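Local coordinates for YkuI protein (Bacillus subtilis, PDB 2BAS) that probably acts, through its EAL domain, as a phosphodiesterase on the second messenger cyclic di-GMP, at residues S125-L130 with L163-T168; L145-H150 with E157-M162; Q305-L310 with F405-D410. All blocks are in the same frame, centred on the assembly; numbering follows the deposited sequence.

Interaction 1: S125-L130 with L163-T168; sequences SFLELL and LAYYRT
Leu127 holds its CG opposite the backbone N (chi1 -179°), which carries the two methyls across to Tyr165 and Tyr166, while Tyr166, with chi1 at -93°, swings its ring back the other way toward helix 124-135. The two side chains therefore run past one another in opposite directions. Leu127 lays CD1 over one face of the Tyr166 ring, and its CB lies 3.9 Å from Tyr166 CE2. Its other methyl, CD2, approaches the Tyr165 ring obliquely, 3.5 Å from Tyr165 CE2. At the rim of the Tyr166 ring, Phe126 crosses at about a right angle, its CD2 4.2 Å from Tyr166 CE1; the phenolic OH of Tyr166 lies in the plane of the Phe126 ring, at its edge. Long side chains suit this place: the helices are neighbours on the outside of the EAL barrel, the segments 125-130 and 163-167 run nearly parallel (16°), and the side chains bridge the 12.1 Å between their axes at closest approach. Leucine supplies a branched end that can meet two rings at once. Phe126 and Tyr166 both continue inward onto Leu145 of strand 143-147, so the contact lies over that strand. The chemistry is divided: carbon packing joins the helices, while the phenol of Tyr166 is hydrogen-bonded to Gly123 O just ahead of helix 124-135, which lets a polar atom be buried and ties the ring to the neighbouring helix's start.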
loop_
_atom_site.group_PDB
_atom_site.type_symbol
_atom_site.label_atom_id
_atom_site.label_comp_id
_atom_site.label_asym_id
_atom_site.label_seq_id
_atom_site.Cartn_x
_atom_site.Cartn_y
_atom_site.Cartn_z
ATOM N N SER A 125 34.350 -7.864 6.027
ATOM C CA SER A 125 35.210 -6.834 6.627
ATOM C C SER A 125 34.462 -5.725 7.395
ATOM O O SER A 125 34.914 -5.311 8.467
ATOM C CB SER A 125 36.173 -6.232 5.593
ATOM O OG SER A 125 35.502 -5.356 4.699
ATOM N N PHE A 126 33.334 -5.247 6.866
ATOM C CA PHE A 126 32.553 -4.198 7.549
ATOM C C PHE A 126 31.950 -4.687 8.869
ATOM O O PHE A 126 31.939 -3.957 9.859
ATOM C CB PHE A 126 31.463 -3.626 6.635
ATOM C CG PHE A 126 30.739 -2.446 7.215
ATOM C CD1 PHE A 126 31.325 -1.184 7.224
ATOM C CD2 PHE A 126 29.460 -2.590 7.742
ATOM C CE1 PHE A 126 30.655 -0.090 7.757
ATOM C CE2 PHE A 126 28.777 -1.494 8.279
ATOM C CZ PHE A 126 29.369 -0.247 8.284
ATOM N N LEU A 127 31.448 -5.917 8.874
ATOM C CA LEU A 127 30.953 -6.524 10.101
ATOM C C LEU A 127 32.128 -6.693 11.071
ATOM O O LEU A 127 31.972 -6.485 12.278
ATOM C CB LEU A 127 30.264 -7.862 9.810
ATOM C CG LEU A 127 29.640 -8.671 10.958
ATOM C CD1 LEU A 127 28.544 -7.902 11.689
ATOM C CD2 LEU A 127 29.106 -10.005 10.451
ATOM N N GLU A 128 33.296 -7.058 10.526
ATOM C CA GLU A 128 34.544 -7.149 11.298
ATOM C C GLU A 128 34.837 -5.786 11.947
ATOM O O GLU A 128 35.174 -5.717 13.131
ATOM C CB GLU A 128 35.738 -7.611 10.427
ATOM C CG GLU A 128 35.759 -9.107 10.006
ATOM C CD GLU A 128 37.017 -9.518 9.186
ATOM O OE1 GLU A 128 37.464 -8.763 8.287
ATOM O OE2 GLU A 128 37.557 -10.627 9.432
ATOM N N LEU A 129 34.685 -4.710 11.172
ATOM C CA LEU A 129 34.845 -3.353 11.698
ATOM C C LEU A 129 33.837 -3.078 12.798
ATOM O O LEU A 129 34.176 -2.435 13.789
ATOM C CB LEU A 129 34.716 -2.291 10.599
ATOM C CG LEU A 129 34.661 -0.816 11.029
ATOM C CD1 LEU A 129 35.830 -0.444 11.940
ATOM C CD2 LEU A 129 34.650 0.086 9.825
ATOM N N LEU A 130 32.609 -3.564 12.627
ATOM C CA LEU A 130 31.566 -3.357 13.629
ATOM C C LEU A 130 31.868 -4.098 14.932
ATOM O O LEU A 130 31.690 -3.544 16.019
ATOM C CB LEU A 130 30.184 -3.742 13.087
ATOM C CG LEU A 130 29.573 -2.858 11.990
ATOM C CD1 LEU A 130 28.208 -3.401 11.560
ATOM C CD2 LEU A 130 29.452 -1.392 12.412
ATOM N N LEU A 163 22.139 -9.503 4.434
ATOM C CA LEU A 163 21.379 -8.583 5.267
ATOM C C LEU A 163 20.629 -9.343 6.351
ATOM O O LEU A 163 20.550 -8.886 7.490
ATOM C CB LEU A 163 20.438 -7.710 4.439
ATOM C CG LEU A 163 21.129 -6.529 3.743
ATOM C CD1 LEU A 163 20.166 -5.806 2.827
ATOM C CD2 LEU A 163 21.749 -5.552 4.738
ATOM N N ALA A 164 20.107 -10.515 6.006
ATOM C CA ALA A 164 19.449 -11.360 6.998
ATOM C C ALA A 164 20.469 -11.813 8.041
ATOM O O ALA A 164 20.148 -11.901 9.227
ATOM C CB ALA A 164 18.756 -12.562 6.343
ATOM N N TYR A 165 21.697 -12.071 7.588
ATOM C CA TYR A 165 22.790 -12.516 8.455
ATOM C C TYR A 165 23.199 -11.421 9.437
ATOM O O TYR A 165 23.362 -11.670 10.630
ATOM C CB TYR A 165 23.986 -12.951 7.608
ATOM C CG TYR A 165 25.219 -13.340 8.397
ATOM C CD1 TYR A 165 25.293 -14.577 9.048
ATOM C CD2 TYR A 165 26.324 -12.485 8.473
ATOM C CE1 TYR A 165 26.427 -14.948 9.768
ATOM C CE2 TYR A 165 27.463 -12.848 9.191
ATOM C CZ TYR A 165 27.504 -14.080 9.837
ATOM O OH TYR A 165 28.624 -14.449 10.547
ATOM N N TYR A 166 23.363 -10.210 8.915
ATOM C CA TYR A 166 23.661 -9.042 9.725
ATOM C C TYR A 166 22.643 -8.864 10.842
ATOM O O TYR A 166 22.997 -8.450 11.948
ATOM C CB TYR A 166 23.665 -7.801 8.844
ATOM C CG TYR A 166 25.014 -7.415 8.306
ATOM C CD1 TYR A 166 25.365 -6.079 8.210
ATOM C CD2 TYR A 166 25.948 -8.379 7.915
ATOM C CE1 TYR A 166 26.598 -5.702 7.727
ATOM C CE2 TYR A 166 27.197 -8.009 7.430
ATOM C CZ TYR A 166 27.508 -6.667 7.342
ATOM O OH TYR A 166 28.723 -6.257 6.862
ATOM N N ARG A 167 21.385 -9.183 10.541
ATOM C CA ARG A 167 20.289 -9.058 11.500
ATOM C C ARG A 167 20.454 -9.994 12.710
ATOM O O ARG A 167 20.049 -9.637 13.818
ATOM C CB ARG A 167 18.935 -9.257 10.795
ATOM C CG ARG A 167 17.725 -9.463 11.702
ATOM C CD ARG A 167 16.487 -9.877 10.890
ATOM N NE ARG A 167 15.568 -8.772 10.586
ATOM C CZ ARG A 167 15.706 -7.900 9.589
ATOM N NH1 ARG A 167 16.751 -7.954 8.768
ATOM N NH2 ARG A 167 14.791 -6.955 9.421
ATOM N N THR A 168 21.070 -11.161 12.501
ATOM C CA THR A 168 21.269 -12.145 13.587
ATOM C C THR A 168 22.168 -11.623 14.723
ATOM O O THR A 168 22.225 -12.221 15.799
ATOM C CB THR A 168 21.826 -13.515 13.087
ATOM O OG1 THR A 168 23.163 -13.353 12.588
ATOM C CG2 THR A 168 20.923 -14.136 12.015
#

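Interaction 2: L145-H150 with E157-M162; sequences LEITEH and EQLYHM
Glu149 and Tyr160 meet through their side-chain ends, where Tyr160 OH donates a hydrogen bond to Glu149 OE1 (2.5 Å). Both side chains start with CG beside the backbone N, Glu149 at chi1 -43° and Tyr160 at chi1 -75°. Beyond CG the glutamate is extended, which takes its carboxylate out to the phenol; although the first bond of the tyrosine side chain does not point at 145-150, the ring carries the OH across to it. OE1 sits at the edge of the ring, in its plane, while the carboxylate plane stands 88° from that of the ring. A tyrosine suits this position because it spans the distance with carbon and ends in a donor. Strand 143-147, helix 156-167 and strand 172-178 form one beta-alpha-beta unit of the EAL barrel, and the contact fixes the helix's first turns against the strand and the loop that follows it. Deeper in, Ile147 turns its CG2 branch toward Leu159, whose CD2 lies 4.2 Å from that atom as the two side chains slide past each other; branched aliphatic residues fill such an interface well. Ile147 also packs on Ala115 and Leu118 of helix 115-118. Nearby, Arg187 of helix 185-191 touches Tyr160 and makes a long, weak ion pair with Glu149 OE1.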
loop_
_atom_site.group_PDB
_atom_site.type_symbol
_atom_site.label_atom_id
_atom_site.label_comp_id
_atom_site.label_asym_id
_atom_site.label_seq_id
_atom_site.Cartn_x
_atom_site.Cartn_y
_atom_site.Cartn_z
ATOM N N LEU A 145 22.092 0.304 9.552
ATOM C CA LEU A 145 22.687 0.191 8.241
ATOM C C LEU A 145 21.665 0.575 7.161
ATOM O O LEU A 145 20.700 -0.160 6.902
ATOM C CB LEU A 145 23.176 -1.239 8.035
ATOM C CG LEU A 145 24.095 -1.556 6.867
ATOM C CD1 LEU A 145 25.508 -1.102 7.194
ATOM C CD2 LEU A 145 24.087 -3.048 6.591
ATOM N N GLU A 146 21.881 1.737 6.548
ATOM C CA GLU A 146 21.035 2.202 5.465
ATOM C C GLU A 146 21.528 1.637 4.138
ATOM O O GLU A 146 22.697 1.785 3.788
ATOM C CB GLU A 146 21.008 3.724 5.404
ATOM C CG GLU A 146 20.470 4.433 6.646
ATOM C CD GLU A 146 20.512 5.964 6.511
ATOM O OE1 GLU A 146 20.409 6.485 5.368
ATOM O OE2 GLU A 146 20.642 6.647 7.554
ATOM N N ILE A 147 20.632 0.989 3.409
ATOM C CA ILE A 147 20.961 0.407 2.121
ATOM C C ILE A 147 20.131 1.053 1.002
ATOM O O ILE A 147 18.962 1.400 1.201
ATOM C CB ILE A 147 20.753 -1.135 2.129
ATOM C CG1 ILE A 147 21.461 -1.780 3.328
ATOM C CG2 ILE A 147 21.279 -1.763 0.839
ATOM C CD1 ILE A 147 23.000 -1.713 3.270
ATOM N N THR A 148 20.758 1.233 -0.158
ATOM C CA THR A 148 20.088 1.757 -1.339
ATOM C C THR A 148 20.132 0.672 -2.409
ATOM O O THR A 148 21.188 0.409 -2.991
ATOM C CB THR A 148 20.766 3.046 -1.870
ATOM O OG1 THR A 148 21.004 3.954 -0.789
ATOM C CG2 THR A 148 19.889 3.729 -2.916
ATOM N N GLU A 149 18.987 0.040 -2.656
ATOM C CA GLU A 149 18.911 -1.064 -3.621
ATOM C C GLU A 149 18.688 -0.564 -5.040
ATOM O O GLU A 149 18.696 -1.346 -5.986
ATOM C CB GLU A 149 17.794 -2.036 -3.260
ATOM C CG GLU A 149 17.696 -2.381 -1.798
ATOM C CD GLU A 149 16.334 -2.925 -1.465
ATOM O OE1 GLU A 149 15.719 -3.566 -2.344
ATOM O OE2 GLU A 149 15.874 -2.707 -0.329
ATOM N N HIS A 150 18.458 0.737 -5.177
ATOM C CA HIS A 150 18.323 1.356 -6.483
ATOM C C HIS A 150 19.598 1.115 -7.301
ATOM O O HIS A 150 19.537 0.767 -8.481
ATOM C CB HIS A 150 18.025 2.857 -6.326
ATOM C CG HIS A 150 18.357 3.678 -7.536
ATOM N ND1 HIS A 150 17.702 3.533 -8.742
ATOM C CD2 HIS A 150 19.273 4.659 -7.722
ATOM C CE1 HIS A 150 18.206 4.383 -9.620
ATOM N NE2 HIS A 150 19.161 5.077 -9.027
ATOM N N GLU A 157 18.878 -11.340 -4.269
ATOM C CA GLU A 157 18.626 -12.219 -3.126
ATOM C C GLU A 157 19.930 -12.581 -2.397
ATOM O O GLU A 157 19.906 -13.091 -1.278
ATOM C CB GLU A 157 17.787 -13.447 -3.528
ATOM C CG GLU A 157 16.366 -13.055 -4.010
ATOM C CD GLU A 157 15.322 -14.171 -3.904
ATOM O OE1 GLU A 157 14.212 -13.884 -3.396
ATOM O OE2 GLU A 157 15.600 -15.320 -4.327
ATOM N N GLN A 158 21.058 -12.284 -3.039
ATOM C CA GLN A 158 22.374 -12.444 -2.439
ATOM C C GLN A 158 22.585 -11.350 -1.381
ATOM O O GLN A 158 23.122 -11.611 -0.302
ATOM C CB GLN A 158 23.458 -12.374 -3.525
ATOM C CG GLN A 158 24.857 -12.832 -3.108
ATOM C CD GLN A 158 25.060 -14.336 -3.176
ATOM O OE1 GLN A 158 24.112 -15.104 -3.360
ATOM N NE2 GLN A 158 26.311 -14.766 -3.030
ATOM N N LEU A 159 22.156 -10.129 -1.699
ATOM C CA LEU A 159 22.238 -9.009 -0.774
ATOM C C LEU A 159 21.360 -9.243 0.449
ATOM O O LEU A 159 21.776 -8.989 1.580
ATOM C CB LEU A 159 21.821 -7.708 -1.467
ATOM C CG LEU A 159 21.814 -6.412 -0.642
ATOM C CD1 LEU A 159 23.215 -6.029 -0.177
ATOM C CD2 LEU A 159 21.213 -5.279 -1.441
ATOM N N TYR A 160 20.148 -9.735 0.207
ATOM C CA TYR A 160 19.167 -9.986 1.261
ATOM C C TYR A 160 19.639 -11.112 2.163
ATOM O O TYR A 160 19.275 -11.178 3.337
ATOM C CB TYR A 160 17.802 -10.310 0.638
ATOM C CG TYR A 160 17.066 -9.108 0.063
ATOM C CD1 TYR A 160 15.700 -9.176 -0.228
ATOM C CD2 TYR A 160 17.723 -7.894 -0.160
ATOM C CE1 TYR A 160 15.012 -8.071 -0.755
ATOM C CE2 TYR A 160 17.050 -6.788 -0.678
ATOM C CZ TYR A 160 15.700 -6.883 -0.971
ATOM O OH TYR A 160 15.049 -5.788 -1.478
ATOM N N HIS A 161 20.461 -11.990 1.591
ATOM C CA HIS A 161 21.088 -13.082 2.319
ATOM C C HIS A 161 22.028 -12.524 3.393
ATOM O O HIS A 161 21.844 -12.826 4.574
ATOM C CB HIS A 161 21.806 -14.025 1.342
ATOM C CG HIS A 161 22.571 -15.133 1.998
ATOM N ND1 HIS A 161 21.977 -16.305 2.412
ATOM C CD2 HIS A 161 23.890 -15.258 2.286
ATOM C CE1 HIS A 161 22.895 -17.099 2.938
ATOM N NE2 HIS A 161 24.064 -16.487 2.874
HETATM N N MSE A 162 22.995 -11.687 3.001
HETATM C CA MSE A 162 23.913 -11.101 3.984
HETATM C C MSE A 162 23.237 -10.092 4.897
HETATM O O MSE A 162 23.710 -9.853 6.009
HETATM C CB MSE A 162 25.171 -10.488 3.353
HETATM C CG MSE A 162 24.939 -9.242 2.538
HETATM SE SE MSE A 162 26.277 -7.854 2.884
HETATM C CE MSE A 162 25.407 -7.027 4.427
#

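Interaction 3: Q305-L310 with F405-D410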
loop_
_atom_site.group_PDB
_atom_site.type_symbol
_atom_site.label_atom_id
_atom_site.label_comp_id
_atom_site.label_asym_id
_atom_site.label_seq_id
_atom_site.Cartn_x
_atom_site.Cartn_y
_atom_site.Cartn_z
ATOM N N GLN A 305 -34.732 10.779 6.524
ATOM C CA GLN A 305 -36.011 11.422 6.201
ATOM C C GLN A 305 -36.530 10.948 4.853
ATOM O O GLN A 305 -37.666 10.506 4.748
ATOM C CB GLN A 305 -35.870 12.926 6.124
ATOM C CG GLN A 305 -35.739 13.621 7.433
ATOM C CD GLN A 305 -35.725 15.124 7.257
ATOM O OE1 GLN A 305 -36.596 15.826 7.776
ATOM N NE2 GLN A 305 -34.743 15.628 6.500
ATOM N N ALA A 306 -35.680 11.031 3.831
ATOM C CA ALA A 306 -36.045 10.646 2.470
ATOM C C ALA A 306 -36.549 9.195 2.350
ATOM O O ALA A 306 -37.670 8.971 1.884
ATOM C CB ALA A 306 -34.898 10.911 1.525
ATOM N N VAL A 307 -35.737 8.226 2.777
ATOM C CA VAL A 307 -36.146 6.818 2.777
ATOM C C VAL A 307 -37.479 6.608 3.528
ATOM O O VAL A 307 -38.501 6.335 2.908
ATOM C CB VAL A 307 -35.054 5.903 3.384
ATOM C CG1 VAL A 307 -35.510 4.462 3.360
ATOM C CG2 VAL A 307 -33.718 6.050 2.619
ATOM N N THR A 308 -37.463 6.769 4.851
ATOM C CA THR A 308 -38.653 6.543 5.682
ATOM C C THR A 308 -39.903 7.261 5.155
ATOM O O THR A 308 -40.999 6.712 5.197
ATOM C CB THR A 308 -38.412 6.937 7.158
ATOM O OG1 THR A 308 -38.036 8.317 7.222
ATOM C CG2 THR A 308 -37.304 6.074 7.784
ATOM N N SER A 309 -39.723 8.479 4.652
ATOM C CA SER A 309 -40.804 9.244 4.031
ATOM C C SER A 309 -41.298 8.604 2.723
ATOM O O SER A 309 -42.502 8.411 2.539
ATOM C CB SER A 309 -40.349 10.683 3.798
ATOM O OG SER A 309 -41.090 11.292 2.764
ATOM N N LEU A 310 -40.367 8.278 1.823
ATOM C CA LEU A 310 -40.699 7.610 0.556
ATOM C C LEU A 310 -41.237 6.192 0.740
ATOM O O LEU A 310 -42.136 5.766 0.008
ATOM C CB LEU A 310 -39.507 7.592 -0.400
ATOM C CG LEU A 310 -39.281 8.830 -1.266
ATOM C CD1 LEU A 310 -37.930 8.750 -1.930
ATOM C CD2 LEU A 310 -40.369 8.975 -2.310
ATOM N N PHE A 405 -21.922 6.702 0.286
ATOM C CA PHE A 405 -22.622 6.685 1.568
ATOM C C PHE A 405 -23.468 5.410 1.721
ATOM O O PHE A 405 -24.324 5.149 0.878
ATOM C CB PHE A 405 -23.502 7.920 1.726
ATOM C CG PHE A 405 -24.183 7.992 3.048
ATOM C CD1 PHE A 405 -23.533 8.551 4.150
ATOM C CD2 PHE A 405 -25.462 7.464 3.217
ATOM C CE1 PHE A 405 -24.155 8.605 5.387
ATOM C CE2 PHE A 405 -26.092 7.516 4.467
ATOM C CZ PHE A 405 -25.437 8.080 5.548
ATOM N N SER A 406 -23.220 4.652 2.796
ATOM C CA SER A 406 -23.876 3.360 3.091
ATOM C C SER A 406 -24.942 3.490 4.161
ATOM O O SER A 406 -24.658 3.962 5.254
ATOM C CB SER A 406 -22.863 2.362 3.647
ATOM O OG SER A 406 -21.793 2.203 2.763
ATOM N N TYR A 407 -26.142 3.007 3.865
ATOM C CA TYR A 407 -27.274 3.153 4.759
ATOM C C TYR A 407 -27.967 1.806 4.988
ATOM O O TYR A 407 -28.266 1.106 4.023
ATOM C CB TYR A 407 -28.250 4.167 4.166
ATOM C CG TYR A 407 -29.478 4.400 4.998
ATOM C CD1 TYR A 407 -29.496 5.384 5.980
ATOM C CD2 TYR A 407 -30.633 3.648 4.805
ATOM C CE1 TYR A 407 -30.623 5.607 6.750
ATOM C CE2 TYR A 407 -31.786 3.873 5.576
ATOM C CZ TYR A 407 -31.765 4.846 6.542
ATOM O OH TYR A 407 -32.880 5.080 7.314
ATOM N N PRO A 408 -28.194 1.426 6.263
ATOM C CA PRO A 408 -28.937 0.200 6.555
ATOM C C PRO A 408 -30.455 0.413 6.554
ATOM O O PRO A 408 -30.958 1.319 7.217
ATOM C CB PRO A 408 -28.447 -0.188 7.961
ATOM C CG PRO A 408 -28.010 1.084 8.595
ATOM C CD PRO A 408 -27.737 2.098 7.496
HETATM N N MSE A 409 -31.168 -0.426 5.809
HETATM C CA MSE A 409 -32.622 -0.390 5.757
HETATM C C MSE A 409 -33.191 -1.598 6.478
HETATM O O MSE A 409 -32.447 -2.420 7.015
HETATM C CB MSE A 409 -33.096 -0.400 4.309
HETATM C CG MSE A 409 -32.816 0.878 3.544
HETATM SE SE MSE A 409 -33.104 0.564 1.642
HETATM C CE MSE A 409 -35.052 0.348 1.703
ATOM N N ASP A 410 -34.513 -1.710 6.487
ATOM C CA ASP A 410 -35.151 -2.862 7.098
ATOM C C ASP A 410 -35.012 -4.108 6.207
ATOM O O ASP A 410 -34.768 -3.993 5.006
ATOM C CB ASP A 410 -36.615 -2.542 7.431
ATOM C CG ASP A 410 -36.763 -1.306 8.330
ATOM O OD1 ASP A 410 -35.752 -0.806 8.874
ATOM O OD2 ASP A 410 -37.902 -0.833 8.493
#
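Val307, on helix 271-311, is met by two side chains of strand 401-409, Tyr407 and Met409, and the strand's alternation explains the spacing. Phe405 comes first and lies too far back to meet 305-310; its ring instead packs against Phe299 and Tyr300, earlier on the same long helix. Ser406 faces the other side of the sheet, where a small residue fits beside Met381 of helix 374-384. Tyr407 returns to the helix side. With CG anti to the backbone N (chi1 180°), the ring reaches toward the helix and slides past Val307 in the opposite direction, bringing CE2 to 4.1 Å from Val307 CG2. The methyl approaches obliquely. The ring ends in a hydroxyl hydrogen-bonded to His304 ND1, one turn before Thr308, so the same residue offers carbon to the valine and a polar end to the helix. Pro408 again turns to Met381. Met409, modelled as selenomethionine, then folds back: its CG lies in the plane of the Tyr407 ring, at the edge, and its flexible chain ends with CE 4.5 Å from Val307 CG1. The valine thus presents one methyl to each partner, and it also touches Leu415 on the adjoining strand and Phe321 of helix 318-328. The six-stranded antiparallel sheet flanked by helices recalls PAS-like sensor domains, and here it rests on the end of the helix that leads out of the EAL domain. Across the two segments the chemistry is purely apolar and its contacts are not close, so shape and the exclusion of water hold them together, while directional bonding comes from the Tyr407 hydroxyl and His304.

In the fold
Interactions 1 and 2 belong to the EAL barrel and share helix 156-167: its later part packs against helix 124-135, its earlier part against strand 143-147 and the loop beyond. They touch where Leu163, Phe126 and Tyr166 pack on Leu145, and Leu163 also on Ile147, so they form one continuous piece of the barrel's packing. Interaction 3 stands apart in the C-terminal domain, its centre about 62 Å from that of interaction 1. All three are mainly buried, although Tyr165 in interaction 1 lies at the surface. Their chemistry differs: interaction 1 is aromatic and aliphatic, interaction 3 a looser helix-on-sheet contact, and interaction 2 alone joins its segments by a clear side-chain hydrogen bond, where the strand gives way to loop.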